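Local coordinates for protein-tyrosine-phosphatase (Shewanella sp., PDB 2Z72) that hydrolyses phosphate esters as a cold-active protein tyrosine phosphatase, probably by means of a two-zinc centre in a calcineurin-like phosphoesterase fold, at residues Y12-I17 against A183-G188; S57-I62 against G188-S193. All coordinates share one frame; numbering follows the deposited sequence.

Interaction 1 (Y12-I17 against A183-G188)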
loop_
_atom_site.group_PDB
_atom_site.type_symbol
_atom_site.label_atom_id
_atom_site.label_comp_id
_atom_site.label_asym_id
_atom_site.label_seq_id
_atom_site.Cartn_x
_atom_site.Cartn_y
_atom_site.Cartn_z
ATOM N N TYR A 12 -11.269 -9.531 -11.546
ATOM C CA TYR A 12 -12.021 -9.182 -10.355
ATOM C C TYR A 12 -12.579 -10.509 -9.817
ATOM O O TYR A 12 -13.380 -11.151 -10.475
ATOM C CB TYR A 12 -13.147 -8.228 -10.712
ATOM C CG TYR A 12 -12.654 -6.908 -11.268
ATOM C CD1 TYR A 12 -12.434 -6.708 -12.628
ATOM C CD2 TYR A 12 -12.349 -5.838 -10.424
ATOM C CE1 TYR A 12 -11.991 -5.491 -13.120
ATOM C CE2 TYR A 12 -11.906 -4.664 -10.913
ATOM C CZ TYR A 12 -11.699 -4.480 -12.252
ATOM O OH TYR A 12 -11.241 -3.246 -12.678
ATOM N N VAL A 13 -12.100 -10.936 -8.636
ATOM C CA VAL A 13 -12.400 -12.245 -8.109
ATOM C C VAL A 13 -13.355 -12.144 -6.935
ATOM O O VAL A 13 -13.153 -11.372 -6.018
ATOM C CB VAL A 13 -11.095 -12.986 -7.696
ATOM C CG1 VAL A 13 -11.421 -14.288 -7.001
ATOM C CG2 VAL A 13 -10.176 -13.211 -8.872
ATOM N N ILE A 14 -14.433 -12.934 -7.032
ATOM C CA ILE A 14 -15.419 -13.076 -5.942
ATOM C C ILE A 14 -15.059 -14.315 -5.174
ATOM O O ILE A 14 -14.868 -15.373 -5.785
ATOM C CB ILE A 14 -16.816 -13.301 -6.610
ATOM C CG1 ILE A 14 -17.146 -12.159 -7.552
ATOM C CG2 ILE A 14 -17.834 -13.638 -5.570
ATOM C CD1 ILE A 14 -17.041 -10.793 -6.994
ATOM N N THR A 15 -14.958 -14.238 -3.860
ATOM C CA THR A 15 -14.625 -15.361 -3.002
ATOM C C THR A 15 -15.664 -15.534 -1.922
ATOM O O THR A 15 -15.715 -14.750 -0.993
ATOM C CB THR A 15 -13.228 -15.175 -2.373
ATOM O OG1 THR A 15 -12.280 -15.224 -3.452
ATOM C CG2 THR A 15 -12.914 -16.322 -1.438
ATOM N N PRO A 16 -16.543 -16.490 -2.101
ATOM C CA PRO A 16 -17.649 -16.665 -1.120
ATOM C C PRO A 16 -17.196 -17.344 0.107
ATOM O O PRO A 16 -16.065 -17.824 0.156
ATOM C CB PRO A 16 -18.596 -17.547 -1.950
ATOM C CG PRO A 16 -17.732 -18.392 -2.779
ATOM C CD PRO A 16 -16.618 -17.436 -3.200
ATOM N N ILE A 17 -17.983 -17.444 1.140
ATOM C CA ILE A 17 -17.404 -18.025 2.360
ATOM C C ILE A 17 -17.147 -19.499 2.224
ATOM O O ILE A 17 -16.324 -20.068 2.941
ATOM C CB ILE A 17 -18.282 -17.756 3.576
ATOM C CG1 ILE A 17 -17.600 -18.158 4.886
ATOM C CG2 ILE A 17 -19.600 -18.478 3.411
ATOM C CD1 ILE A 17 -16.179 -17.625 5.060
ATOM N N ALA A 183 -16.285 -6.503 0.350
ATOM C CA ALA A 183 -15.942 -7.643 1.195
ATOM C C ALA A 183 -16.249 -8.994 0.605
ATOM O O ALA A 183 -15.823 -10.032 1.141
ATOM C CB ALA A 183 -16.658 -7.494 2.526
ATOM N N ASP A 184 -16.993 -9.064 -0.489
ATOM C CA ASP A 184 -17.281 -10.284 -1.190
ATOM C C ASP A 184 -16.162 -10.671 -2.168
ATOM O O ASP A 184 -16.211 -11.755 -2.747
ATOM C CB ASP A 184 -18.587 -10.192 -2.023
ATOM C CG ASP A 184 -18.581 -9.029 -2.977
ATOM O OD1 ASP A 184 -18.905 -9.199 -4.166
ATOM O OD2 ASP A 184 -18.284 -7.879 -2.570
ATOM N N THR A 185 -15.211 -9.762 -2.355
ATOM C CA THR A 185 -14.176 -9.954 -3.312
ATOM C C THR A 185 -12.877 -10.401 -2.654
ATOM O O THR A 185 -12.575 -10.008 -1.499
ATOM C CB THR A 185 -13.893 -8.692 -4.180
ATOM O OG1 THR A 185 -13.234 -7.715 -3.409
ATOM C CG2 THR A 185 -15.210 -8.162 -4.792
ATOM N N GLU A 186 -12.069 -11.171 -3.357
ATOM C CA GLU A 186 -10.775 -11.608 -2.868
ATOM C C GLU A 186 -9.887 -10.435 -2.481
ATOM O O GLU A 186 -9.322 -10.387 -1.369
ATOM C CB GLU A 186 -10.074 -12.469 -3.914
ATOM C CG GLU A 186 -8.752 -13.076 -3.473
ATOM C CD GLU A 186 -8.870 -14.119 -2.390
ATOM O OE1 GLU A 186 -7.850 -14.428 -1.738
ATOM O OE2 GLU A 186 -9.986 -14.598 -2.121
ATOM N N ILE A 187 -9.729 -9.479 -3.390
ATOM C CA ILE A 187 -8.889 -8.300 -3.115
ATOM C C ILE A 187 -9.474 -7.508 -1.954
ATOM O O ILE A 187 -8.709 -7.040 -1.099
ATOM C CB ILE A 187 -8.676 -7.468 -4.374
ATOM C CG1 ILE A 187 -7.871 -8.202 -5.440
ATOM C CG2 ILE A 187 -8.041 -6.123 -4.015
ATOM C CD1 ILE A 187 -6.460 -8.571 -5.061
ATOM N N GLY A 188 -10.774 -7.337 -1.913
ATOM C CA GLY A 188 -11.374 -6.600 -0.838
ATOM C C GLY A 188 -11.152 -7.270 0.477
ATOM O O GLY A 188 -10.963 -6.567 1.505
HETATM O O HOH W 1 -10.877 -9.744 -6.096
#
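Ile-14 and Thr-185 face each other as a single beta bridge, flanked by two backbone hydrogen bonds in the pattern of a non-hydrogen-bonded antiparallel pair: Glu-186 N gives to Val-13 O (2.9 Å) and Thr-15 N to Asp-184 O (3.0 Å). The result is a worked example of an edge strand receiving the first turn of a helix. Packing is tight on the side of Val-13, Thr-15 and Glu-186. There Val-13 CG1 lies alongside the CB of Glu-186 at 3.8 Å, both side chains running the same way. Thr-15 OG1 crosses to Glu-186 OE2 at 2.7 Å, giving its proton to the anti side of the carboxylate; a bend in the glutamate chain (chi2 67°) carries the group back to this hydroxyl. Ser-21 bonds the same Thr-15 hydroxyl, and Tyr-130 bonds OE1 of Glu-186, so each carboxylate oxygen of the glutamate has a partner. The Ile-14 side is looser and partly open to solvent: its CD1 touches Thr-185 CG2 at 3.9 Å. Thr-185 is the N-cap, with OG1 accepting from Gly-188 N (2.9 Å) and also bonded to Ser-182 O. Water 1 extends the pairing into the helix by accepting from both Val-13 N and Ile-187 N. Strand 8-14 is the outermost strand of a three-stranded antiparallel sheet, paired with strand 22-27 along its other edge, while Trp-127 of helix 122-138 packs on Val-13, Glu-186 and Ile-187.

Interaction 2 (S57-I62 against G188-S193)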
loop_
_atom_site.group_PDB
_atom_site.type_symbol
_atom_site.label_atom_id
_atom_site.label_comp_id
_atom_site.label_asym_id
_atom_site.label_seq_id
_atom_site.Cartn_x
_atom_site.Cartn_y
_atom_site.Cartn_z
ATOM N N SER A 57 -4.215 -19.234 0.995
ATOM C CA SER A 57 -4.899 -19.644 2.201
ATOM C C SER A 57 -4.334 -18.966 3.440
ATOM O O SER A 57 -4.772 -19.291 4.540
ATOM C CB SER A 57 -4.820 -21.189 2.311
ATOM O OG SER A 57 -3.467 -21.610 2.498
ATOM N N GLU A 58 -3.353 -18.085 3.479
ATOM C CA GLU A 58 -2.635 -17.465 4.556
ATOM C C GLU A 58 -2.609 -15.921 4.525
ATOM O O GLU A 58 -2.687 -15.389 5.637
ATOM C CB GLU A 58 -1.144 -17.880 4.614
ATOM C CG GLU A 58 -0.755 -19.277 4.248
ATOM C CD GLU A 58 0.672 -19.663 4.072
ATOM O OE1 GLU A 58 1.078 -20.855 3.993
ATOM O OE2 GLU A 58 1.578 -18.821 3.964
ATOM N N ILE A 59 -2.471 -15.153 3.430
ATOM C CA ILE A 59 -2.096 -13.753 3.472
ATOM C C ILE A 59 -3.251 -12.825 3.805
ATOM O O ILE A 59 -3.026 -11.639 3.968
ATOM C CB ILE A 59 -1.411 -13.285 2.168
ATOM C CG1 ILE A 59 -2.377 -13.387 0.990
ATOM C CG2 ILE A 59 -0.170 -14.070 1.930
ATOM C CD1 ILE A 59 -1.828 -12.825 -0.309
ATOM N N LYS A 60 -4.472 -13.373 3.929
ATOM C CA LYS A 60 -5.580 -12.587 4.434
ATOM C C LYS A 60 -5.673 -12.644 5.966
ATOM O O LYS A 60 -6.569 -12.001 6.540
ATOM C CB LYS A 60 -6.912 -12.953 3.794
ATOM C CG LYS A 60 -6.859 -12.892 2.264
ATOM C CD LYS A 60 -8.170 -13.033 1.509
ATOM C CE LYS A 60 -8.669 -14.421 1.608
ATOM N NZ LYS A 60 -9.917 -14.686 0.777
ATOM N N GLN A 61 -4.757 -13.316 6.643
ATOM C CA GLN A 61 -4.679 -13.265 8.105
ATOM C C GLN A 61 -4.213 -11.879 8.536
ATOM O O GLN A 61 -3.278 -11.327 7.978
ATOM C CB GLN A 61 -3.720 -14.337 8.563
ATOM C CG GLN A 61 -4.143 -15.751 8.325
ATOM C CD GLN A 61 -3.065 -16.808 8.555
ATOM O OE1 GLN A 61 -1.895 -16.461 8.807
ATOM N NE2 GLN A 61 -3.453 -18.039 8.357
ATOM N N ILE A 62 -4.825 -11.383 9.600
ATOM C CA ILE A 62 -4.416 -10.087 10.166
ATOM C C ILE A 62 -3.123 -10.288 10.919
ATOM O O ILE A 62 -3.031 -11.157 11.791
ATOM C CB ILE A 62 -5.499 -9.511 11.082
ATOM C CG1 ILE A 62 -6.826 -9.267 10.345
ATOM C CG2 ILE A 62 -5.042 -8.231 11.773
ATOM C CD1 ILE A 62 -8.029 -9.060 11.228
ATOM N N GLY A 188 -10.774 -7.337 -1.913
ATOM C CA GLY A 188 -11.374 -6.600 -0.838
ATOM C C GLY A 188 -11.152 -7.270 0.477
ATOM O O GLY A 188 -10.963 -6.567 1.505
ATOM N N GLN A 189 -11.225 -8.585 0.576
ATOM C CA GLN A 189 -10.990 -9.327 1.804
ATOM C C GLN A 189 -9.532 -9.162 2.230
ATOM O O GLN A 189 -9.238 -8.921 3.428
ATOM C CB GLN A 189 -11.317 -10.802 1.572
ATOM C CG GLN A 189 -12.796 -11.045 1.398
ATOM C CD GLN A 189 -13.120 -12.347 0.723
ATOM O OE1 GLN A 189 -12.316 -13.227 0.549
ATOM N NE2 GLN A 189 -14.393 -12.448 0.320
ATOM N N TRP A 190 -8.620 -9.287 1.291
ATOM C CA TRP A 190 -7.200 -9.091 1.543
ATOM C C TRP A 190 -6.936 -7.706 2.077
ATOM O O TRP A 190 -6.265 -7.521 3.132
ATOM C CB TRP A 190 -6.464 -9.347 0.280
ATOM C CG TRP A 190 -4.995 -9.146 0.212
ATOM C CD1 TRP A 190 -3.978 -9.744 0.880
ATOM C CD2 TRP A 190 -4.349 -8.253 -0.720
ATOM N NE1 TRP A 190 -2.750 -9.290 0.470
ATOM C CE2 TRP A 190 -2.969 -8.376 -0.513
ATOM C CE3 TRP A 190 -4.817 -7.375 -1.669
ATOM C CZ2 TRP A 190 -2.028 -7.643 -1.250
ATOM C CZ3 TRP A 190 -3.894 -6.653 -2.410
ATOM C CH2 TRP A 190 -2.530 -6.788 -2.200
ATOM N N LEU A 191 -7.445 -6.655 1.444
ATOM C CA LEU A 191 -7.224 -5.293 1.898
ATOM C C LEU A 191 -7.800 -5.072 3.278
ATOM O O LEU A 191 -7.201 -4.363 4.085
ATOM C CB LEU A 191 -7.826 -4.297 0.917
ATOM C CG LEU A 191 -7.139 -4.224 -0.452
ATOM C CD1 LEU A 191 -7.985 -3.397 -1.399
ATOM C CD2 LEU A 191 -5.719 -3.647 -0.342
ATOM N N ARG A 192 -8.970 -5.635 3.591
ATOM C CA ARG A 192 -9.617 -5.453 4.880
ATOM C C ARG A 192 -8.881 -6.138 6.034
ATOM O O ARG A 192 -9.229 -5.920 7.173
ATOM C CB ARG A 192 -11.075 -5.876 4.794
ATOM C CG ARG A 192 -11.933 -4.806 4.095
ATOM C CD ARG A 192 -13.303 -5.358 3.750
ATOM N NE ARG A 192 -14.149 -4.378 3.113
ATOM C CZ ARG A 192 -14.103 -4.053 1.826
ATOM N NH1 ARG A 192 -14.949 -3.137 1.366
ATOM N NH2 ARG A 192 -13.246 -4.622 1.030
ATOM N N SER A 193 -7.859 -6.948 5.729
ATOM C CA SER A 193 -7.005 -7.540 6.726
ATOM C C SER A 193 -5.815 -6.647 7.114
ATOM O O SER A 193 -5.120 -6.941 8.073
ATOM C CB SER A 193 -6.519 -8.920 6.361
ATOM O OG SER A 193 -5.513 -8.844 5.369
HETATM O O HOH W 2 -2.961 -9.358 6.032
#
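Lys-60 and Trp-190 bring their CA atoms within 4.8 Å where the type I turn from Glu-58 to Gln-61 packs against helix 186-192. The lysine chain runs along the helix surface, CG at the edge of the indole near its plane and CD 3.8 Å from Trp-190 N. A bend at chi3 (-71°) then brings NZ to Gln-189 OE1 at 2.8 Å, in the plane of that carbonyl, and the same ammonium group forms a salt bridge with Glu-186. Were Lys-60 an alanine, the Glu-186 carboxylate would probably lose this counter-charge and Gln-189 OE1 its ammonium donor. Ile-59 meets the pyrrole side of the indole: its CD1 comes obliquely to Trp-190 NE1 (3.7 Å), and the Ile-59 carbonyl oxygen lies in the ring plane beside Trp-190 CD1. Asp-133 bonds that indole nitrogen, which is consistent with a fixed ring rotation. Ser-193 OG folds back to give its proton to a lone pair of Trp-190 O (2.7 Å), while its CB presses on Lys-60 O at only 3.1 Å. Water 2 lies 2.7 Å from Ser-193 OG and spans to the turn, near the carbonyls of Ile-59 and Gln-61. Ile-62 CG1 touches Ser-193 O on the exposed side. The turn belongs to the connection between strands 53-54 and 66-67; Ile-59 also packs on helix 122-138, whose Tyr-130 makes a T-shaped stack with Trp-190, and strand 142-145 supplies Leu-145 against the same indole.

Read from the N terminus, the chain first lays down 12-17 at the end of strand 8-14, then the 57-62 turn, and only after more than a hundred further residues, including helix 122-138 and strand 142-145, reaches helix 186-192. Interaction 1 closes the longer loop, with 165 residues between its segments, and interaction 2 a loop of 125. Their segments alternate along the chain, so the loops cross instead of nesting, and they share Gly-188. One short helix thus illustrates how a single element can gather remote pieces: its start holds the N-terminal sheet, its later residues the connection. Gln-189 NE2 of interaction 2 reaches back to interaction 1, bonding Thr-15 O and probably Ala-183 O.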